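Local atomic coordinates of uncharacterized SRPBCC domain-containing protein (Micromonospora chersina, PDB entry 6V04), a protein that is of unknown function but is encoded in the dynemicin biosynthetic locus and contains START/Bet v1-like folds, consistent with a part in making that enediyne. Residues W81-V86 / E150-V155; S154-N159 / G235-V240; W162-E167 / V227-G232. One frame throughout, in Å; residues are numbered along the deposited sequence. Where two conformers were deposited one is given.

Contact 1 (W81-V86 / E150-V155)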
loop_
_atom_site.group_PDB
_atom_site.type_symbol
_atom_site.label_atom_id
_atom_site.label_comp_id
_atom_site.label_asym_id
_atom_site.label_seq_id
_atom_site.Cartn_x
_atom_site.Cartn_y
_atom_site.Cartn_z
ATOM N N TRP A 81 9.748 -7.147 -2.370
ATOM C CA TRP A 81 9.044 -6.010 -2.941
ATOM C C TRP A 81 9.012 -4.832 -1.979
ATOM O O TRP A 81 9.307 -4.948 -0.786
ATOM C CB TRP A 81 7.648 -6.428 -3.409
ATOM C CG TRP A 81 6.566 -6.731 -2.401
ATOM C CD1 TRP A 81 6.570 -6.537 -1.059
ATOM C CD2 TRP A 81 5.280 -7.271 -2.723
ATOM N NE1 TRP A 81 5.374 -6.943 -0.513
ATOM C CE2 TRP A 81 4.560 -7.386 -1.523
ATOM C CE3 TRP A 81 4.669 -7.659 -3.921
ATOM C CZ2 TRP A 81 3.251 -7.878 -1.478
ATOM C CZ3 TRP A 81 3.373 -8.150 -3.876
ATOM C CH2 TRP A 81 2.676 -8.246 -2.672
ATOM N N SER A 82 8.648 -3.675 -2.546
ATOM C CA SER A 82 8.648 -2.392 -1.857
ATOM C C SER A 82 7.346 -1.678 -2.186
ATOM O O SER A 82 7.101 -1.352 -3.356
ATOM C CB SER A 82 9.845 -1.544 -2.294
ATOM O OG SER A 82 9.753 -0.218 -1.805
ATOM N N PHE A 83 6.525 -1.425 -1.165
ATOM C CA PHE A 83 5.220 -0.805 -1.397
ATOM C C PHE A 83 5.385 0.644 -1.827
ATOM O O PHE A 83 6.082 1.433 -1.184
ATOM C CB PHE A 83 4.353 -0.890 -0.146
ATOM C CG PHE A 83 2.932 -0.453 -0.353
ATOM C CD1 PHE A 83 2.182 -0.955 -1.395
ATOM C CD2 PHE A 83 2.344 0.423 0.534
ATOM C CE1 PHE A 83 0.869 -0.544 -1.571
ATOM C CE2 PHE A 83 1.037 0.829 0.350
ATOM C CZ PHE A 83 0.307 0.325 -0.668
ATOM N N LEU A 84 4.713 0.996 -2.915
ATOM C CA LEU A 84 4.770 2.327 -3.520
ATOM C C LEU A 84 6.184 2.701 -3.940
ATOM O O LEU A 84 6.475 3.881 -4.183
ATOM C CB LEU A 84 4.190 3.399 -2.582
ATOM C CG LEU A 84 2.792 3.122 -2.046
ATOM C CD1 LEU A 84 2.437 4.190 -1.008
ATOM C CD2 LEU A 84 1.775 3.079 -3.155
ATOM N N GLY A 85 7.082 1.711 -4.026
ATOM C CA GLY A 85 8.459 1.963 -4.370
ATOM C C GLY A 85 9.290 2.600 -3.279
ATOM O O GLY A 85 10.492 2.789 -3.480
ATOM N N VAL A 86 8.695 2.919 -2.134
ATOM C CA VAL A 86 9.403 3.599 -1.059
ATOM C C VAL A 86 9.415 2.804 0.232
ATOM O O VAL A 86 10.246 3.092 1.103
ATOM C CB VAL A 86 8.808 5.000 -0.806
ATOM C CG1 VAL A 86 8.815 5.787 -2.082
ATOM C CG2 VAL A 86 7.388 4.913 -0.231
ATOM N N GLU A 150 -9.016 2.994 1.750
ATOM C CA GLU A 150 -8.094 3.804 2.537
ATOM C C GLU A 150 -6.739 3.844 1.849
ATOM O O GLU A 150 -6.399 2.941 1.072
ATOM C CB GLU A 150 -7.943 3.280 3.973
ATOM C CG GLU A 150 -7.808 1.787 4.104
ATOM C CD GLU A 150 -7.983 1.344 5.542
ATOM O OE1 GLU A 150 -7.116 1.683 6.372
ATOM O OE2 GLU A 150 -9.003 0.689 5.845
ATOM N N ILE A 151 -6.019 4.955 2.070
ATOM C CA ILE A 151 -4.647 5.155 1.612
ATOM C C ILE A 151 -3.724 4.916 2.790
ATOM O O ILE A 151 -3.986 5.407 3.896
ATOM C CB ILE A 151 -4.427 6.579 1.072
ATOM C CG1 ILE A 151 -5.325 6.839 -0.133
ATOM C CG2 ILE A 151 -2.976 6.805 0.708
ATOM C CD1 ILE A 151 -5.343 8.297 -0.549
ATOM N N ASP A 152 -2.626 4.194 2.564
ATOM C CA ASP A 152 -1.583 4.133 3.580
ATOM C C ASP A 152 -0.245 3.945 2.886
ATOM O O ASP A 152 -0.164 3.665 1.689
ATOM C CB ASP A 152 -1.860 3.049 4.615
ATOM C CG ASP A 152 -2.330 1.776 4.013
ATOM O OD1 ASP A 152 -1.654 1.292 3.089
ATOM O OD2 ASP A 152 -3.376 1.261 4.471
ATOM N N GLY A 153 0.813 4.154 3.640
ATOM C CA GLY A 153 2.142 3.969 3.109
ATOM C C GLY A 153 3.127 4.213 4.223
ATOM O O GLY A 153 2.781 4.765 5.275
ATOM N N SER A 154 4.369 3.809 3.977
ATOM C CA SER A 154 5.424 4.056 4.941
ATOM C C SER A 154 6.769 4.149 4.242
ATOM O O SER A 154 6.955 3.665 3.120
ATOM C CB SER A 154 5.489 2.966 6.015
ATOM O OG SER A 154 6.121 1.801 5.512
ATOM N N VAL A 155 7.720 4.759 4.943
ATOM C CA VAL A 155 9.104 4.812 4.499
ATOM C C VAL A 155 9.983 4.803 5.740
ATOM O O VAL A 155 9.644 5.409 6.756
ATOM C CB VAL A 155 9.344 6.052 3.609
ATOM C CG1 VAL A 155 9.105 7.343 4.394
ATOM C CG2 VAL A 155 10.734 6.023 3.016
HETATM O O HOH W 1 5.294 2.229 1.541
#
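Phe83 and Leu84, the two central residues of a type II beta turn from Ser82 to Gly85, bring the end of strand 76-83 against the backbone of Asp152 and Gly153. The turn is identified by its closing bond, Gly85 N to Ser82 O at 3.1 Å, and by the positive phi of Leu84 (60°). The segments do not pair as strands: the CA atoms of Phe83 and Gly153 are 7.3 Å apart, and the polar link between the backbones is a water that donates to Phe83 O at 2.9 Å and accepts from Ser154 N at 3.0 Å.

With CG anti to the backbone N (chi1 -172°), the Phe83 ring meets the strand edge-on: CE2 lies 3.4 Å from Asp152 O, near the ring plane, and Gly153 CA lies at the same edge. The Phe83 and Asp152 side chains cross at about a right angle, with the carboxylate plane turned 53° from that of the ring; Asp152 OD1 is committed to a salt bridge with Arg148. Leu84 sets CG over the centre of one face of the Phe83 ring, while its CD1 reaches Asp152 O at 3.8 Å. Further along, Val86 CG2 touches Ser154 O at 3.6 Å, and Val155 CG2 returns the contact on Val86 O at 3.5 Å.

Because strand 76-83 belongs to one seven-stranded antiparallel sheet and strand 151-157 is an outermost strand of another, this contact joins the two sheets of the chain. Phe64 stacks on Trp81 and also meets the Phe83 ring, on the first-sheet side. Leu84 and Val86 rest on Thr267 and Ser271 of helix 252-277, and Gly153 pairs through its backbone with Val240 of strand 236-243.

Contact 2 (S154-N159 / G235-V240); sequences SVVLPN and GRTLSV
Arg236 and Leu157 form a hydrogen-bonded pair where strands 154-157 and 236-240 run antiparallel, the first and last strands of a START/Bet v1-like sheet brought side by side. The angle of 155° between the strand axes and their 4.5 Å approach support this reading. Val155 and Leu238 make the next hydrogen-bonded pair, with 2.9 Å bonds both ways, Val155 N to Leu238 O and Leu238 N to Val155 O; the pairs Val156-Thr237 and Ser154-Ser239 present their side chains on the other face.

The Arg236 side chain starts with CB beside Leu157 O and Asn159 OD1. CG comes closer to that amide oxygen, 3.4 Å from Asn159 OD1. A bend at chi3 (-89°) then turns the chain aside, carrying NE past Pro158 O and laying the guanidinium against the backbone of Asn159, whose CA sits 3.5 Å above one face, offset toward the rim. At the tip, NH2 is 3.5 Å from Asn159 C. These are van der Waals contacts; the Asn159 amide instead bonds through ND2 to Gly232 O. An alanine here would remove the arm lying against Asn159, and the backbone of Asn159 would probably lose its cover on that side.

On the face shared with Arg236, Leu157 CD1 and Val155 CG1 both pack on Leu238 CB, with Val155 and Leu238 pointing the same way. The straightest of the four backbone bonds is Leu157 N to Arg236 O, 2.7 Å with 173° at the hydrogen, its donor tilted somewhat out of the carbonyl plane.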
loop_
_atom_site.group_PDB
_atom_site.type_symbol
_atom_site.label_atom_id
_atom_site.label_comp_id
_atom_site.label_asym_id
_atom_site.label_seq_id
_atom_site.Cartn_x
_atom_site.Cartn_y
_atom_site.Cartn_z
ATOM N N SER A 154 4.369 3.809 3.977
ATOM C CA SER A 154 5.424 4.056 4.941
ATOM C C SER A 154 6.769 4.149 4.242
ATOM O O SER A 154 6.955 3.665 3.120
ATOM C CB SER A 154 5.489 2.966 6.015
ATOM O OG SER A 154 6.121 1.801 5.512
ATOM N N VAL A 155 7.720 4.759 4.943
ATOM C CA VAL A 155 9.104 4.812 4.499
ATOM C C VAL A 155 9.983 4.803 5.740
ATOM O O VAL A 155 9.644 5.409 6.756
ATOM C CB VAL A 155 9.344 6.052 3.609
ATOM C CG1 VAL A 155 9.105 7.343 4.394
ATOM C CG2 VAL A 155 10.734 6.023 3.016
ATOM N N VAL A 156 11.092 4.087 5.674
ATOM C CA VAL A 156 12.029 4.045 6.788
ATOM C C VAL A 156 13.059 5.135 6.590
ATOM O O VAL A 156 13.728 5.197 5.549
ATOM C CB VAL A 156 12.696 2.668 6.911
ATOM C CG1 VAL A 156 13.746 2.696 8.026
ATOM C CG2 VAL A 156 11.641 1.621 7.199
ATOM N N LEU A 157 13.194 5.983 7.591
ATOM C CA LEU A 157 14.112 7.092 7.574
ATOM C C LEU A 157 15.302 6.790 8.472
ATOM O O LEU A 157 15.178 6.039 9.444
ATOM C CB LEU A 157 13.438 8.382 8.062
ATOM C CG LEU A 157 12.164 8.811 7.326
ATOM C CD1 LEU A 157 11.563 10.036 7.994
ATOM C CD2 LEU A 157 12.424 9.073 5.860
ATOM N N PRO A 158 16.467 7.366 8.186
ATOM C CA PRO A 158 17.588 7.249 9.121
ATOM C C PRO A 158 17.258 7.889 10.462
ATOM O O PRO A 158 16.388 8.759 10.576
ATOM C CB PRO A 158 18.730 7.991 8.415
ATOM C CG PRO A 158 18.063 8.884 7.423
ATOM C CD PRO A 158 16.801 8.175 7.001
ATOM N N ASN A 159 17.963 7.415 11.489
ATOM C CA ASN A 159 17.882 7.965 12.843
ATOM C C ASN A 159 18.789 9.194 12.978
ATOM O O ASN A 159 19.685 9.254 13.817
ATOM C CB ASN A 159 18.271 6.900 13.861
ATOM C CG ASN A 159 17.226 5.807 14.008
ATOM O OD1 ASN A 159 16.028 6.063 13.929
ATOM N ND2 ASN A 159 17.681 4.581 14.232
ATOM N N GLY A 235 15.956 2.314 11.771
ATOM C CA GLY A 235 15.544 3.641 11.352
ATOM C C GLY A 235 14.170 3.978 11.888
ATOM O O GLY A 235 13.514 3.173 12.547
ATOM N N ARG A 236 13.731 5.207 11.592
ATOM C CA ARG A 236 12.424 5.691 12.018
ATOM C C ARG A 236 11.432 5.421 10.902
ATOM O O ARG A 236 11.656 5.837 9.763
ATOM C CB ARG A 236 12.439 7.191 12.326
ATOM C CG ARG A 236 12.980 7.529 13.700
ATOM C CD ARG A 236 12.707 8.981 14.053
ATOM N NE ARG A 236 13.773 9.864 13.597
ATOM C CZ ARG A 236 14.913 10.052 14.253
ATOM N NH1 ARG A 236 15.144 9.408 15.391
ATOM N NH2 ARG A 236 15.827 10.877 13.766
ATOM N N THR A 237 10.345 4.730 11.217
ATOM C CA THR A 237 9.334 4.456 10.205
ATOM C C THR A 237 8.321 5.588 10.207
ATOM O O THR A 237 7.629 5.816 11.204
ATOM C CB THR A 237 8.640 3.118 10.441
ATOM O OG1 THR A 237 9.606 2.068 10.385
ATOM C CG2 THR A 237 7.577 2.877 9.378
ATOM N N LEU A 238 8.253 6.313 9.091
ATOM C CA LEU A 238 7.261 7.350 8.872
ATOM C C LEU A 238 6.093 6.725 8.130
ATOM O O LEU A 238 6.276 6.190 7.034
ATOM C CB LEU A 238 7.881 8.475 8.058
ATOM C CG LEU A 238 6.907 9.525 7.550
ATOM C CD1 LEU A 238 6.281 10.271 8.706
ATOM C CD2 LEU A 238 7.621 10.488 6.604
ATOM N N SER A 239 4.910 6.762 8.731
ATOM C CA SER A 239 3.730 6.142 8.149
ATOM C C SER A 239 2.606 7.161 8.021
ATOM O O SER A 239 2.480 8.094 8.825
ATOM C CB SER A 239 3.252 4.948 8.979
ATOM O OG SER A 239 2.769 5.346 10.251
ATOM N N VAL A 240 1.785 6.971 6.998
ATOM C CA VAL A 240 0.617 7.804 6.764
ATOM C C VAL A 240 -0.592 6.907 6.583
ATOM O O VAL A 240 -0.491 5.808 6.029
ATOM C CB VAL A 240 0.781 8.736 5.548
ATOM C CG1 VAL A 240 1.050 7.945 4.281
ATOM C CG2 VAL A 240 -0.480 9.597 5.387
#

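Contact 3 (W162-E167 / V227-G232)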
loop_
_atom_site.group_PDB
_atom_site.type_symbol
_atom_site.label_atom_id
_atom_site.label_comp_id
_atom_site.label_asym_id
_atom_site.label_seq_id
_atom_site.Cartn_x
_atom_site.Cartn_y
_atom_site.Cartn_z
ATOM N N TRP A 162 17.329 15.368 11.348
ATOM C CA TRP A 162 16.073 15.852 10.789
ATOM C C TRP A 162 14.969 14.870 11.134
ATOM O O TRP A 162 15.136 13.658 10.967
ATOM C CB TRP A 162 16.168 16.011 9.267
ATOM C CG TRP A 162 14.934 16.604 8.601
ATOM C CD1 TRP A 162 14.667 17.930 8.398
ATOM C CD2 TRP A 162 13.822 15.886 8.037
ATOM N NE1 TRP A 162 13.460 18.085 7.753
ATOM C CE2 TRP A 162 12.923 16.847 7.513
ATOM C CE3 TRP A 162 13.500 14.530 7.916
ATOM C CZ2 TRP A 162 11.722 16.491 6.898
ATOM C CZ3 TRP A 162 12.304 14.184 7.298
ATOM C CH2 TRP A 162 11.430 15.164 6.797
ATOM N N HIS A 163 13.837 15.394 11.606
ATOM C CA HIS A 163 12.658 14.591 11.876
ATOM C C HIS A 163 11.463 15.202 11.154
ATOM O O HIS A 163 11.335 16.431 11.125
ATOM C CB HIS A 163 12.402 14.521 13.397
ATOM C CG HIS A 163 11.425 13.463 13.804
ATOM N ND1 HIS A 163 10.083 13.527 13.498
ATOM C CD2 HIS A 163 11.590 12.332 14.530
ATOM C CE1 HIS A 163 9.469 12.463 13.983
ATOM N NE2 HIS A 163 10.362 11.725 14.622
ATOM N N PRO A 164 10.581 14.381 10.572
ATOM C CA PRO A 164 9.490 14.929 9.740
ATOM C C PRO A 164 8.359 15.587 10.522
ATOM O O PRO A 164 7.547 16.295 9.908
ATOM C CB PRO A 164 8.976 13.695 8.981
ATOM C CG PRO A 164 9.340 12.546 9.891
ATOM C CD PRO A 164 10.668 12.913 10.435
ATOM N N LEU A 165 8.243 15.353 11.831
ATOM C CA LEU A 165 7.085 15.811 12.582
ATOM C C LEU A 165 7.456 16.939 13.533
ATOM O O LEU A 165 7.344 16.820 14.763
ATOM C CB LEU A 165 6.421 14.644 13.327
ATOM C CG LEU A 165 5.890 13.553 12.392
ATOM C CD1 LEU A 165 5.151 12.479 13.187
ATOM C CD2 LEU A 165 4.975 14.155 11.313
ATOM N N ARG A 166 7.888 18.059 12.957
ATOM C CA ARG A 166 8.183 19.281 13.687
ATOM C C ARG A 166 7.503 20.432 12.970
ATOM O O ARG A 166 7.389 20.421 11.742
ATOM C CB ARG A 166 9.672 19.558 13.754
ATOM C CG ARG A 166 10.486 18.478 14.464
ATOM C CD ARG A 166 11.954 18.718 14.234
ATOM N NE ARG A 166 12.799 17.742 14.930
ATOM C CZ ARG A 166 14.042 17.455 14.572
ATOM N NH1 ARG A 166 14.598 18.071 13.534
ATOM N NH2 ARG A 166 14.731 16.548 15.254
ATOM N N GLU A 167 7.063 21.434 13.732
ATOM C CA GLU A 167 6.412 22.554 13.062
ATOM C C GLU A 167 7.333 23.148 12.012
ATOM O O GLU A 167 6.870 23.575 10.944
ATOM C CB GLU A 167 5.984 23.617 14.072
ATOM C CG GLU A 167 4.660 23.309 14.778
ATOM C CD GLU A 167 3.461 23.223 13.828
ATOM O OE1 GLU A 167 3.609 23.531 12.623
ATOM O OE2 GLU A 167 2.361 22.845 14.293
ATOM N N VAL A 227 -0.485 10.786 10.550
ATOM C CA VAL A 227 0.922 10.565 10.242
ATOM C C VAL A 227 1.632 10.270 11.559
ATOM O O VAL A 227 1.400 10.955 12.561
ATOM C CB VAL A 227 1.541 11.797 9.557
ATOM C CG1 VAL A 227 3.011 11.555 9.220
ATOM C CG2 VAL A 227 0.765 12.160 8.309
ATOM N N ARG A 228 2.480 9.252 11.568
ATOM C CA ARG A 228 3.164 8.866 12.790
ATOM C C ARG A 228 4.585 8.453 12.464
ATOM O O ARG A 228 4.884 8.034 11.347
ATOM C CB ARG A 228 2.430 7.720 13.497
ATOM C CG ARG A 228 0.927 7.913 13.561
ATOM C CD ARG A 228 0.284 7.185 14.730
ATOM N NE ARG A 228 -1.158 7.041 14.536
ATOM C CZ ARG A 228 -2.028 8.049 14.541
ATOM N NH1 ARG A 228 -1.616 9.299 14.722
ATOM N NH2 ARG A 228 -3.319 7.809 14.353
ATOM N N THR A 229 5.460 8.569 13.454
ATOM C CA THR A 229 6.799 8.010 13.361
ATOM C C THR A 229 6.998 7.018 14.497
ATOM O O THR A 229 6.564 7.250 15.627
ATOM C CB THR A 229 7.870 9.107 13.399
ATOM O OG1 THR A 229 7.632 9.978 14.510
ATOM C CG2 THR A 229 7.865 9.893 12.118
ATOM N N GLU A 230 7.614 5.886 14.174
ATOM C CA GLU A 230 7.918 4.853 15.153
ATOM C C GLU A 230 9.419 4.611 15.130
ATOM O O GLU A 230 9.965 4.275 14.063
ATOM C CB GLU A 230 7.162 3.557 14.854
ATOM C CG GLU A 230 7.531 2.441 15.812
ATOM C CD GLU A 230 6.539 1.292 15.824
ATOM O OE1 GLU A 230 5.354 1.513 15.500
ATOM O OE2 GLU A 230 6.951 0.162 16.163
ATOM N N PRO A 231 10.130 4.754 16.242
ATOM C CA PRO A 231 11.579 4.551 16.208
ATOM C C PRO A 231 11.937 3.077 16.162
ATOM O O PRO A 231 11.184 2.211 16.617
ATOM C CB PRO A 231 12.064 5.202 17.509
ATOM C CG PRO A 231 10.883 5.219 18.407
ATOM C CD PRO A 231 9.655 5.226 17.555
ATOM N N GLY A 232 13.107 2.807 15.590
ATOM C CA GLY A 232 13.616 1.452 15.517
ATOM C C GLY A 232 15.102 1.437 15.247
ATOM O O GLY A 232 15.678 2.425 14.784
#
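His163, whose ring edge meets Thr229, accepts at ND1 a bond from Leu165 N two residues on, 3.1 Å long with 166° at the hydrogen. The donor lies only 3° out of the imidazole plane, so the bond is well directed at the ring nitrogen and probably limits rotation of the ring. The CG of His163 stands anti to the backbone N (chi1 -166°), and with ND1 tied back to its own loop, CE1 and NE2 are presented to the strand. There Thr229 OG1 lies in the ring plane, 3.1 Å from CE1 and 3.2 Å from NE2, and the two side chains approach from opposite directions.

Thr229 is the meeting point of three loop residues. Its OG1 takes the place between the backbone N and the carbonyl carbon, turned to the histidine, while CG2 is touched by Pro164 CG at 3.8 Å. Leu165 comes tip to tip with the same threonine, CD1 standing 3.8 Å from Thr229 OG1. The other leucine branch diverges toward the preceding inward residue of the strand: Leu165 CD2 packs 3.9 Å from Val227 CG1. Arg228, which lies between the two contacted residues, directs its CB away from the loop.

The loop is anchored elsewhere too, since Arg166 forms a salt bridge with Glu207 and Pro164 O accepts from Trp173 NE1. Val227 and Thr229 share their face of the sheet with Leu238, and Val227 also touches Trp266 of helix 252-277. The loop between strand 151-157 and helix 170-173 thus packs onto the helix-facing side of the antiparallel sheet, within the helix-grip fold of START/Bet v1-like proteins.

Contacts 2 and 3 both lie in the second sheet, with centres 8 Å apart; they are joined by backbone pairing of strands 236-243 and 223-230, with Thr237 N 2.9 Å from Glu230 O and Ser239 N 2.9 Å from Arg228 O. His163 of contact 3 also packs against Arg236 of contact 2. Contact 1 shares Ser154 and Val155 with contact 2, their centres 11 Å apart, and ties this sheet to the first one; its centre is about 17 Å from that of contact 3. Contact 1 lies nearest the metal: the Asp152 side chain is about 12 Å from a bound magnesium ion and about 9 Å from that of Gln149, an observed magnesium-binding residue that does not hold the ion in this model.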